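Local coordinates for F-actin-capping protein subunit alpha (Plasmodium berghei, PDB 7A0H) that probably caps the fast-growing barbed ends of actin filaments as a homodimer, blocking subunit exchange there without severing the filament, at residues L154-S160 against I177-Y183; F187-R193 against I213-Y219; T229-F233 against D260-L265. One frame throughout, in Å; residues are numbered along the deposited sequence.

Contact 1: residues L154-S160 against I177-Y183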
loop_
_atom_site.group_PDB
_atom_site.type_symbol
_atom_site.label_atom_id
_atom_site.label_comp_id
_atom_site.label_asym_id
_atom_site.label_seq_id
_atom_site.Cartn_x
_atom_site.Cartn_y
_atom_site.Cartn_z
ATOM N N LEU A 154 14.445 19.760 -2.808
ATOM C CA LEU A 154 13.675 19.167 -1.736
ATOM C C LEU A 154 13.316 20.248 -0.723
ATOM O O LEU A 154 14.054 21.221 -0.516
ATOM C CB LEU A 154 14.466 18.059 -1.010
ATOM C CG LEU A 154 14.344 16.560 -1.310
ATOM C CD1 LEU A 154 15.376 15.795 -0.405
ATOM C CD2 LEU A 154 12.931 16.060 -1.092
ATOM N N ASN A 155 12.161 20.076 -0.118
ATOM C CA ASN A 155 11.753 20.826 1.056
ATOM C C ASN A 155 11.758 19.798 2.172
ATOM O O ASN A 155 11.207 18.709 2.008
ATOM C CB ASN A 155 10.386 21.462 0.825
ATOM C CG ASN A 155 9.990 22.394 1.929
ATOM O OD1 ASN A 155 10.798 23.173 2.429
ATOM N ND2 ASN A 155 8.725 22.325 2.318
ATOM N N VAL A 156 12.452 20.093 3.261
ATOM C CA VAL A 156 12.552 19.167 4.386
ATOM C C VAL A 156 12.096 19.887 5.661
ATOM O O VAL A 156 12.510 21.020 5.910
ATOM C CB VAL A 156 13.984 18.606 4.507
ATOM C CG1 VAL A 156 14.980 19.730 4.582
ATOM C CG2 VAL A 156 14.089 17.673 5.710
ATOM N N LYS A 157 11.193 19.242 6.428
ATOM C CA LYS A 157 10.683 19.804 7.684
ATOM C C LYS A 157 11.105 18.900 8.830
ATOM O O LYS A 157 10.827 17.688 8.786
ATOM C CB LYS A 157 9.149 19.960 7.671
ATOM C CG LYS A 157 8.594 20.931 6.574
ATOM C CD LYS A 157 7.047 21.033 6.599
ATOM C CE LYS A 157 6.537 22.170 5.699
ATOM N NZ LYS A 157 6.856 23.562 6.200
ATOM N N CYS A 158 11.760 19.493 9.848
ATOM C CA CYS A 158 12.413 18.764 10.933
ATOM C C CYS A 158 11.891 19.308 12.250
ATOM O O CYS A 158 11.663 20.518 12.404
ATOM C CB CYS A 158 13.960 18.894 10.909
ATOM S SG CYS A 158 14.850 17.865 12.200
ATOM N N ALA A 159 11.707 18.418 13.205
ATOM C CA ALA A 159 11.328 18.899 14.525
ATOM C C ALA A 159 11.774 17.874 15.549
ATOM O O ALA A 159 11.865 16.662 15.247
ATOM C CB ALA A 159 9.799 19.196 14.592
ATOM N N SER A 160 12.072 18.378 16.749
ATOM C CA SER A 160 12.455 17.530 17.867
ATOM C C SER A 160 11.938 18.176 19.147
ATOM O O SER A 160 11.915 19.411 19.258
ATOM C CB SER A 160 13.998 17.380 18.024
ATOM O OG SER A 160 14.645 18.696 18.114
ATOM N N ILE A 177 12.342 12.834 17.633
ATOM C CA ILE A 177 12.853 13.520 16.439
ATOM C C ILE A 177 11.927 13.210 15.240
ATOM O O ILE A 177 11.629 12.036 14.980
ATOM C CB ILE A 177 14.280 13.102 16.072
ATOM C CG1 ILE A 177 15.240 13.295 17.245
ATOM C CG2 ILE A 177 14.769 13.945 14.854
ATOM C CD1 ILE A 177 16.784 12.668 16.953
ATOM N N CYS A 178 11.662 14.242 14.466
ATOM C CA CYS A 178 10.796 14.092 13.275
ATOM C C CYS A 178 11.391 14.767 12.068
ATOM O O CYS A 178 11.793 15.963 12.127
ATOM C CB CYS A 178 9.388 14.774 13.512
ATOM S SG CYS A 178 8.590 14.259 14.965
ATOM N N CYS A 179 11.424 14.043 10.939
ATOM C CA CYS A 179 11.738 14.696 9.661
ATOM C C CYS A 179 10.766 14.189 8.593
ATOM O O CYS A 179 10.434 12.999 8.522
ATOM C CB CYS A 179 13.240 14.512 9.211
ATOM S SG CYS A 179 14.567 15.485 10.187
ATOM N N ASP A 180 10.322 15.130 7.772
ATOM C CA ASP A 180 9.378 14.931 6.689
ATOM C C ASP A 180 9.970 15.591 5.455
ATOM O O ASP A 180 10.407 16.756 5.507
ATOM C CB ASP A 180 7.997 15.550 6.995
ATOM C CG ASP A 180 7.208 14.758 8.045
ATOM O OD1 ASP A 180 7.107 13.513 8.057
ATOM O OD2 ASP A 180 6.682 15.438 8.900
ATOM N N ARG A 181 10.002 14.852 4.364
ATOM C CA ARG A 181 10.594 15.286 3.104
ATOM C C ARG A 181 9.484 15.450 2.071
ATOM O O ARG A 181 8.562 14.642 2.014
ATOM C CB ARG A 181 11.612 14.233 2.675
ATOM C CG ARG A 181 12.835 14.115 3.687
ATOM C CD ARG A 181 13.880 12.948 3.376
ATOM N NE ARG A 181 14.333 13.021 1.997
ATOM C CZ ARG A 181 13.932 12.202 1.031
ATOM N NH1 ARG A 181 13.114 11.197 1.286
ATOM N NH2 ARG A 181 14.361 12.399 -0.202
ATOM N N TYR A 182 9.566 16.516 1.284
ATOM C CA TYR A 182 8.583 16.889 0.298
ATOM C C TYR A 182 9.261 17.029 -1.045
ATOM O O TYR A 182 10.276 17.726 -1.166
ATOM C CB TYR A 182 7.885 18.219 0.687
ATOM C CG TYR A 182 7.111 18.040 1.958
ATOM C CD1 TYR A 182 5.763 17.638 1.932
ATOM C CD2 TYR A 182 7.749 18.165 3.189
ATOM C CE1 TYR A 182 5.064 17.422 3.093
ATOM C CE2 TYR A 182 7.069 17.944 4.367
ATOM C CZ TYR A 182 5.738 17.554 4.318
ATOM O OH TYR A 182 5.103 17.321 5.500
ATOM N N TYR A 183 8.693 16.373 -2.049
ATOM C CA TYR A 183 9.123 16.562 -3.425
ATOM C C TYR A 183 8.383 17.731 -4.033
ATOM O O TYR A 183 7.232 18.012 -3.694
ATOM C CB TYR A 183 8.939 15.298 -4.243
ATOM C CG TYR A 183 9.890 14.163 -3.856
ATOM C CD1 TYR A 183 11.101 14.403 -3.173
ATOM C CD2 TYR A 183 9.581 12.842 -4.172
ATOM C CE1 TYR A 183 11.968 13.328 -2.823
ATOM C CE2 TYR A 183 10.426 11.784 -3.841
ATOM C CZ TYR A 183 11.605 12.020 -3.163
ATOM O OH TYR A 183 12.396 10.929 -2.849
#
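The first beta hairpin of the five-stranded antiparallel sheet pairs Leu154-Ser160, on one of its two outermost strands, with Ile177-Tyr183, the two strand axes approaching to 4.6 Å with directions 172° apart. Three hydrogen-bonded pairs, Asn155 with Tyr182, Lys157 with Asp180 and Ala159 with Cys178, give two backbone bonds each; Lys157 N to Asp180 O, at 2.8 Å, is nearly straight, and Cys178 N to Ala159 O is the shortest at 2.6 Å. Between the Lys157-Asp180 and Ala159-Cys178 pairs, Cys158 and Cys179 form a non-hydrogen-bonded pair on the face that also carries Val156, Arg181 and Ile177. A disulfide between these cysteines has been seen in this protein, a cross-strand link within the hairpin. Both cysteines were modelled in two conformers; in one, Cys158 SG and Cys179 SG are 3.1 Å apart, longer than a disulfide, so the state of the link in this crystal is doubtful. Val128 of helix 112-131 packs on Cys158, while Pro285 of the second subunit reaches Cys179. Further along this face, CD1 of the poorly ordered Leu154 comes to 3.6 Å from Arg181 NH2, at the guanidinium edge; Arg181 NH1 is bonded to Ser190 OG on the next strand. On the other face, Tyr182 holds its CG beside the backbone N (chi1 -64°), which leaves the ring leaning back over the hairpin. Tyr182 CD2 lies 3.7 Å from Asn155 O, which sits at the ring edge in its plane. The Lys157 and Tyr182 side chains cross at about a right angle, CD of Lys157 lying 3.8 Å from Tyr182 CE2.

Contact 2: residues F187-R193 against I213-Y219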
loop_
_atom_site.group_PDB
_atom_site.type_symbol
_atom_site.label_atom_id
_atom_site.label_comp_id
_atom_site.label_asym_id
_atom_site.label_seq_id
_atom_site.Cartn_x
_atom_site.Cartn_y
_atom_site.Cartn_z
ATOM N N PHE A 187 4.360 17.520 -2.363
ATOM C CA PHE A 187 4.153 16.082 -2.452
ATOM C C PHE A 187 4.936 15.433 -1.309
ATOM O O PHE A 187 6.166 15.484 -1.300
ATOM C CB PHE A 187 4.621 15.525 -3.792
ATOM C CG PHE A 187 3.778 15.952 -4.996
ATOM C CD1 PHE A 187 3.740 17.276 -5.418
ATOM C CD2 PHE A 187 3.067 14.999 -5.722
ATOM C CE1 PHE A 187 2.981 17.642 -6.526
ATOM C CE2 PHE A 187 2.309 15.356 -6.842
ATOM C CZ PHE A 187 2.265 16.676 -7.244
ATOM N N HIS A 188 4.234 14.823 -0.346
ATOM C CA HIS A 188 4.924 14.280 0.820
ATOM C C HIS A 188 5.706 13.042 0.430
ATOM O O HIS A 188 5.125 12.019 0.074
ATOM C CB HIS A 188 3.939 13.924 1.916
ATOM C CG HIS A 188 4.596 13.333 3.120
ATOM N ND1 HIS A 188 4.363 12.045 3.543
ATOM C CD2 HIS A 188 5.506 13.845 3.977
ATOM C CE1 HIS A 188 5.078 11.799 4.623
ATOM N NE2 HIS A 188 5.783 12.875 4.902
ATOM N N ALA A 189 7.012 13.072 0.607
ATOM C CA ALA A 189 7.829 11.961 0.136
ATOM C C ALA A 189 8.139 10.911 1.190
ATOM O O ALA A 189 8.125 9.712 0.877
ATOM C CB ALA A 189 9.114 12.509 -0.474
ATOM N N SER A 190 8.459 11.329 2.414
ATOM C CA SER A 190 8.867 10.389 3.448
ATOM C C SER A 190 8.614 10.996 4.809
ATOM O O SER A 190 8.621 12.234 4.990
ATOM C CB SER A 190 10.368 10.015 3.356
ATOM O OG SER A 190 11.196 11.187 3.277
ATOM N N SER A 191 8.496 10.089 5.788
ATOM C CA SER A 191 8.654 10.465 7.188
ATOM C C SER A 191 9.713 9.623 7.918
ATOM O O SER A 191 9.780 8.395 7.771
ATOM C CB SER A 191 7.355 10.305 7.906
ATOM O OG SER A 191 7.019 8.920 7.796
ATOM N N TRP A 192 10.513 10.316 8.710
ATOM C CA TRP A 192 11.393 9.759 9.731
ATOM C C TRP A 192 10.878 10.210 11.085
ATOM O O TRP A 192 10.689 11.410 11.329
ATOM C CB TRP A 192 12.826 10.222 9.496
ATOM C CG TRP A 192 13.892 9.884 10.556
ATOM C CD1 TRP A 192 14.196 10.614 11.673
ATOM C CD2 TRP A 192 14.773 8.771 10.565
ATOM N NE1 TRP A 192 15.197 10.040 12.362
ATOM C CE2 TRP A 192 15.595 8.903 11.720
ATOM C CE3 TRP A 192 14.974 7.686 9.704
ATOM C CZ2 TRP A 192 16.588 7.978 12.052
ATOM C CZ3 TRP A 192 15.984 6.771 10.014
ATOM C CH2 TRP A 192 16.775 6.926 11.195
ATOM N N ARG A 193 10.622 9.236 11.938
ATOM C CA ARG A 193 10.147 9.418 13.301
ATOM C C ARG A 193 10.996 8.547 14.253
ATOM O O ARG A 193 10.996 7.307 14.156
ATOM C CB ARG A 193 8.651 9.031 13.390
ATOM C CG ARG A 193 7.672 9.959 12.641
ATOM C CD ARG A 193 7.867 11.268 13.084
ATOM N NE ARG A 193 6.965 12.266 12.618
ATOM C CZ ARG A 193 7.056 12.959 11.500
ATOM N NH1 ARG A 193 8.011 12.746 10.641
ATOM N NH2 ARG A 193 6.127 13.899 11.250
ATOM N N ILE A 213 12.316 3.461 15.851
ATOM C CA ILE A 213 12.623 4.252 14.669
ATOM C C ILE A 213 11.741 3.781 13.506
ATOM O O ILE A 213 11.811 2.619 13.090
ATOM C CB ILE A 213 14.121 4.168 14.290
ATOM C CG1 ILE A 213 15.006 4.775 15.433
ATOM C CG2 ILE A 213 14.321 4.906 13.026
ATOM C CD1 ILE A 213 16.494 4.759 15.127
ATOM N N ASP A 214 10.951 4.707 12.967
ATOM C CA ASP A 214 9.982 4.437 11.898
ATOM C C ASP A 214 10.429 5.157 10.644
ATOM O O ASP A 214 10.675 6.367 10.684
ATOM C CB ASP A 214 8.605 4.917 12.289
ATOM C CG ASP A 214 7.879 3.960 13.272
ATOM O OD1 ASP A 214 7.941 2.714 13.091
ATOM O OD2 ASP A 214 7.197 4.477 14.213
ATOM N N VAL A 215 10.585 4.423 9.547
ATOM C CA VAL A 215 10.919 5.013 8.254
ATOM C C VAL A 215 9.787 4.648 7.286
ATOM O O VAL A 215 9.426 3.467 7.185
ATOM C CB VAL A 215 12.240 4.481 7.709
ATOM C CG1 VAL A 215 12.737 5.363 6.595
ATOM C CG2 VAL A 215 13.284 4.496 8.796
ATOM N N VAL A 216 9.219 5.647 6.599
ATOM C CA VAL A 216 8.085 5.396 5.708
ATOM C C VAL A 216 8.352 6.100 4.402
ATOM O O VAL A 216 8.444 7.347 4.374
ATOM C CB VAL A 216 6.720 5.908 6.235
ATOM C CG1 VAL A 216 5.566 5.397 5.302
ATOM C CG2 VAL A 216 6.446 5.521 7.668
ATOM N N LEU A 217 8.383 5.331 3.313
ATOM C CA LEU A 217 8.414 5.916 1.978
ATOM C C LEU A 217 6.937 6.014 1.552
ATOM O O LEU A 217 6.161 5.040 1.679
ATOM C CB LEU A 217 9.214 5.058 1.008
ATOM C CG LEU A 217 9.440 5.574 -0.430
ATOM C CD1 LEU A 217 10.384 6.895 -0.404
ATOM C CD2 LEU A 217 9.989 4.508 -1.332
ATOM N N THR A 218 6.553 7.201 1.079
ATOM C CA THR A 218 5.177 7.507 0.718
ATOM C C THR A 218 5.013 8.073 -0.687
ATOM O O THR A 218 3.875 8.173 -1.144
ATOM C CB THR A 218 4.519 8.484 1.737
ATOM O OG1 THR A 218 5.175 9.773 1.797
ATOM C CG2 THR A 218 4.425 7.846 3.117
ATOM N N TYR A 219 6.098 8.408 -1.386
ATOM C CA TYR A 219 6.053 8.776 -2.786
ATOM C C TYR A 219 7.049 7.882 -3.503
ATOM O O TYR A 219 8.218 7.799 -3.097
ATOM C CB TYR A 219 6.361 10.239 -3.020
ATOM C CG TYR A 219 5.633 10.780 -4.239
ATOM C CD1 TYR A 219 4.261 10.992 -4.206
ATOM C CD2 TYR A 219 6.313 11.081 -5.413
ATOM C CE1 TYR A 219 3.579 11.481 -5.313
ATOM C CE2 TYR A 219 5.642 11.581 -6.525
ATOM C CZ TYR A 219 4.271 11.770 -6.467
ATOM O OH TYR A 219 3.579 12.261 -7.549
HETATM O O HOH W 1 7.977 7.557 10.080
#
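Phe187-Arg193 and Ile213-Tyr219 run antiparallel, their axes 4.6 Å apart, with regular pairing from Arg193-Asp214 that ends at Ser190-Leu217; on their other side Ala189 and Ser190 both face Arg181, a classic beta bulge against strand 170-183. Here Ala189 O accepts Thr218 N at 3.0 Å and, weakly, Tyr219 N. Thr218 OG1, set between its own backbone N and carbonyl carbon (chi1 62°), donates to His188 O at 2.8 Å; the hydroxyl sits above the carbonyl plane, well away from the lone-pair directions, and adds a side-chain bond where the regular backbone pairing has stopped. Beyond it the edge of the Phe187 ring points at the face of Tyr219 in an offset edge-to-face pair, centroids 5.5 Å apart and planes at 77°, although Phe187 is poorly ordered. At the opposite end Trp192 swings its indole across to the partner strand. Ile213 CG2 lies over one face in a CH-pi contact, 3.9 Å from the centroid of the six-membered ring, and Val215 CG2 approaches Trp192 CE3 obliquely at 3.7 Å. On the other face of the sheet, Ser191 OG packs against Val216 CB and holds a water at 2.8 Å that donates a weak bond to Asp214 O. Arg193 NH1 turns back to Trp192 O and also forms a salt bridge with Asp180, while its NE is bonded to Tyr57 O. The hairpin of strands 187-200 and 206-220 is central in the five-stranded antiparallel sheet: strands 170-183 and 223-238 flank it, Glu258 and Val261 of helix 243-266 pack on Trp192 and Ile213, and Ile283 and Pro285 of the second subunit lie against the same face.

Contact 3: residues T229-F233 against D260-L265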
loop_
_atom_site.group_PDB
_atom_site.type_symbol
_atom_site.label_atom_id
_atom_site.label_comp_id
_atom_site.label_asym_id
_atom_site.label_seq_id
_atom_site.Cartn_x
_atom_site.Cartn_y
_atom_site.Cartn_z
ATOM N N THR A 229 9.311 0.795 7.345
ATOM C CA THR A 229 10.324 0.013 8.053
ATOM C C THR A 229 10.490 0.521 9.473
ATOM O O THR A 229 10.400 1.729 9.752
ATOM C CB THR A 229 11.678 0.023 7.380
ATOM O OG1 THR A 229 12.116 1.356 7.222
ATOM C CG2 THR A 229 11.563 -0.581 6.041
ATOM N N ARG A 230 10.692 -0.448 10.360
ATOM C CA ARG A 230 10.690 -0.224 11.778
ATOM C C ARG A 230 11.822 -0.978 12.472
ATOM O O ARG A 230 12.039 -2.158 12.225
ATOM C CB ARG A 230 9.331 -0.651 12.359
ATOM C CG ARG A 230 9.386 -0.832 13.836
ATOM C CD ARG A 230 8.035 -1.041 14.399
ATOM N NE ARG A 230 7.447 0.271 14.510
ATOM C CZ ARG A 230 6.210 0.513 14.895
ATOM N NH1 ARG A 230 5.413 -0.501 15.177
ATOM N NH2 ARG A 230 5.805 1.782 14.993
ATOM N N LYS A 231 12.505 -0.299 13.358
ATOM C CA LYS A 231 13.389 -0.965 14.297
ATOM C C LYS A 231 13.107 -0.429 15.702
ATOM O O LYS A 231 12.908 0.773 15.890
ATOM C CB LYS A 231 14.852 -0.819 13.885
ATOM C CG LYS A 231 15.625 -1.943 14.461
ATOM C CD LYS A 231 16.993 -1.979 13.854
ATOM C CE LYS A 231 17.751 -3.175 14.302
ATOM N NZ LYS A 231 19.174 -2.963 13.890
ATOM N N VAL A 232 12.974 -1.354 16.628
ATOM C CA VAL A 232 12.739 -1.144 18.036
ATOM C C VAL A 232 14.037 -1.468 18.806
ATOM O O VAL A 232 14.689 -2.471 18.518
ATOM C CB VAL A 232 11.598 -2.080 18.484
ATOM C CG1 VAL A 232 11.482 -1.952 19.980
ATOM C CG2 VAL A 232 10.300 -1.684 17.877
ATOM N N PHE A 233 14.340 -0.684 19.833
ATOM C CA PHE A 233 15.553 -0.772 20.652
ATOM C C PHE A 233 15.219 -0.720 22.145
ATOM O O PHE A 233 14.340 0.075 22.553
ATOM C CB PHE A 233 16.507 0.418 20.365
ATOM C CG PHE A 233 16.904 0.555 18.933
ATOM C CD1 PHE A 233 17.949 -0.188 18.410
ATOM C CD2 PHE A 233 16.218 1.408 18.084
ATOM C CE1 PHE A 233 18.288 -0.078 17.102
ATOM C CE2 PHE A 233 16.619 1.516 16.735
ATOM C CZ PHE A 233 17.612 0.801 16.273
ATOM N N ASP A 260 22.639 2.427 13.512
ATOM C CA ASP A 260 22.349 1.016 13.227
ATOM C C ASP A 260 21.243 0.875 12.171
ATOM O O ASP A 260 21.298 -0.043 11.339
ATOM C CB ASP A 260 22.027 0.324 14.568
ATOM C CG ASP A 260 21.743 -1.200 14.438
ATOM O OD1 ASP A 260 22.438 -1.937 13.671
ATOM O OD2 ASP A 260 20.819 -1.673 15.176
ATOM N N VAL A 261 20.251 1.792 12.152
ATOM C CA VAL A 261 19.205 1.740 11.112
ATOM C C VAL A 261 19.803 2.130 9.762
ATOM O O VAL A 261 19.542 1.496 8.726
ATOM C CB VAL A 261 18.013 2.668 11.484
ATOM C CG1 VAL A 261 17.057 2.854 10.276
ATOM C CG2 VAL A 261 17.238 2.139 12.690
ATOM N N LEU A 262 20.643 3.160 9.765
ATOM C CA LEU A 262 21.334 3.549 8.547
ATOM C C LEU A 262 22.068 2.369 7.978
ATOM O O LEU A 262 22.012 2.091 6.777
ATOM C CB LEU A 262 22.317 4.656 8.854
ATOM C CG LEU A 262 22.926 5.373 7.674
ATOM C CD1 LEU A 262 23.653 6.630 8.129
ATOM C CD2 LEU A 262 23.874 4.449 6.991
ATOM N N TYR A 263 22.716 1.623 8.835
ATOM C CA TYR A 263 23.440 0.465 8.355
ATOM C C TYR A 263 22.468 -0.560 7.799
ATOM O O TYR A 263 22.720 -1.135 6.746
ATOM C CB TYR A 263 24.262 -0.116 9.487
ATOM C CG TYR A 263 24.887 -1.412 9.088
ATOM C CD1 TYR A 263 26.165 -1.469 8.543
ATOM C CD2 TYR A 263 24.179 -2.602 9.251
ATOM C CE1 TYR A 263 26.730 -2.703 8.195
ATOM C CE2 TYR A 263 24.706 -3.816 8.893
ATOM C CZ TYR A 263 25.983 -3.873 8.351
ATOM O OH TYR A 263 26.469 -5.106 7.996
ATOM N N ASP A 264 21.361 -0.802 8.515
ATOM C CA ASP A 264 20.361 -1.762 8.050
ATOM C C ASP A 264 19.799 -1.416 6.685
ATOM O O ASP A 264 19.640 -2.284 5.833
ATOM C CB ASP A 264 19.215 -1.819 9.041
ATOM C CG ASP A 264 19.554 -2.600 10.230
ATOM O OD1 ASP A 264 20.478 -3.422 10.101
ATOM O OD2 ASP A 264 18.855 -2.451 11.252
ATOM N N LEU A 265 19.465 -0.157 6.471
ATOM C CA LEU A 265 18.813 0.273 5.249
ATOM C C LEU A 265 19.795 0.219 4.102
ATOM O O LEU A 265 19.436 -0.141 2.957
ATOM C CB LEU A 265 18.242 1.679 5.447
ATOM C CG LEU A 265 17.054 1.784 6.391
ATOM C CD1 LEU A 265 16.270 3.086 6.239
ATOM C CD2 LEU A 265 16.153 0.644 6.142
#
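A salt-bridge network beside a small apolar contact joins residues 229-233 of strand 223-238, an outermost strand of the five-stranded sheet, to the helical turns 260-265 that lie across it. The axes stay 10.1 Å apart and their directions differ by 144°, leaving side chains to span the gap. Lys231 does most of this: its chain is extended beyond CG and carries NZ between two carboxylates one helical turn apart. Lys231 NZ donates to Asp264 OD2 at 2.7 Å, met on the syn side and a little out of the carboxylate plane. Lys231 NZ to Asp260 OD2 is 2.5 Å, very short, and as Asp260 was modelled in two conformers the exact length is doubtful. The shared ammonium would be expected to ease repulsion between the two acids, whose residues are also linked along the helix by Asp264 N to Asp260 O at 2.9 Å. Such packing of a long helix, here 243-266, over one face of an antiparallel sheet is part of the capping protein fold, and the second subunit joins in: its Ile284 packs on Val261 and Leu265, and its Arg281 NE donates to Leu265 O. The apolar part centres on Val261 CG2, which sits 4.0 Å from Lys231 CB and 3.8 Å from Phe233 CZ. Phe233 keeps CG beside its backbone N (chi1 -57°) and meets the helix with the ring edge, so that Val261 CG2 and Asp260 OD2 both lie in the ring plane. Phe233 CE1 lies 3.6 Å from Asp260 OD2 in the conformer described, with ring and carboxylate planes 62° apart. Toward the other end of the strand segment, Leu265 CD2 approaches Thr229 OG1 to 4.2 Å, while the hydroxyl makes a weak hydrogen bond to Val215 O.

Overall arrangement
From the N terminus, contact 1 closes the hairpin of strands 154-167 and 170-183, contact 2 the hairpin of 187-200 and 206-220, and contact 3 the longer excursion from strand 223-238 to helix 243-266. The three follow in series, none nesting within or crossing another. Strand pairing links them across the sheet: probable backbone hydrogen bonds run from Ala189 N to Arg181 O and Trp192 N to Cys179 O between contacts 1 and 2, and from Thr229 N to Val215 O and Ile213 N to Lys231 O between contacts 2 and 3. Contacts 1 and 3, about 18 Å apart between centres, do not touch. All three reach one five-stranded sheet and the second subunit.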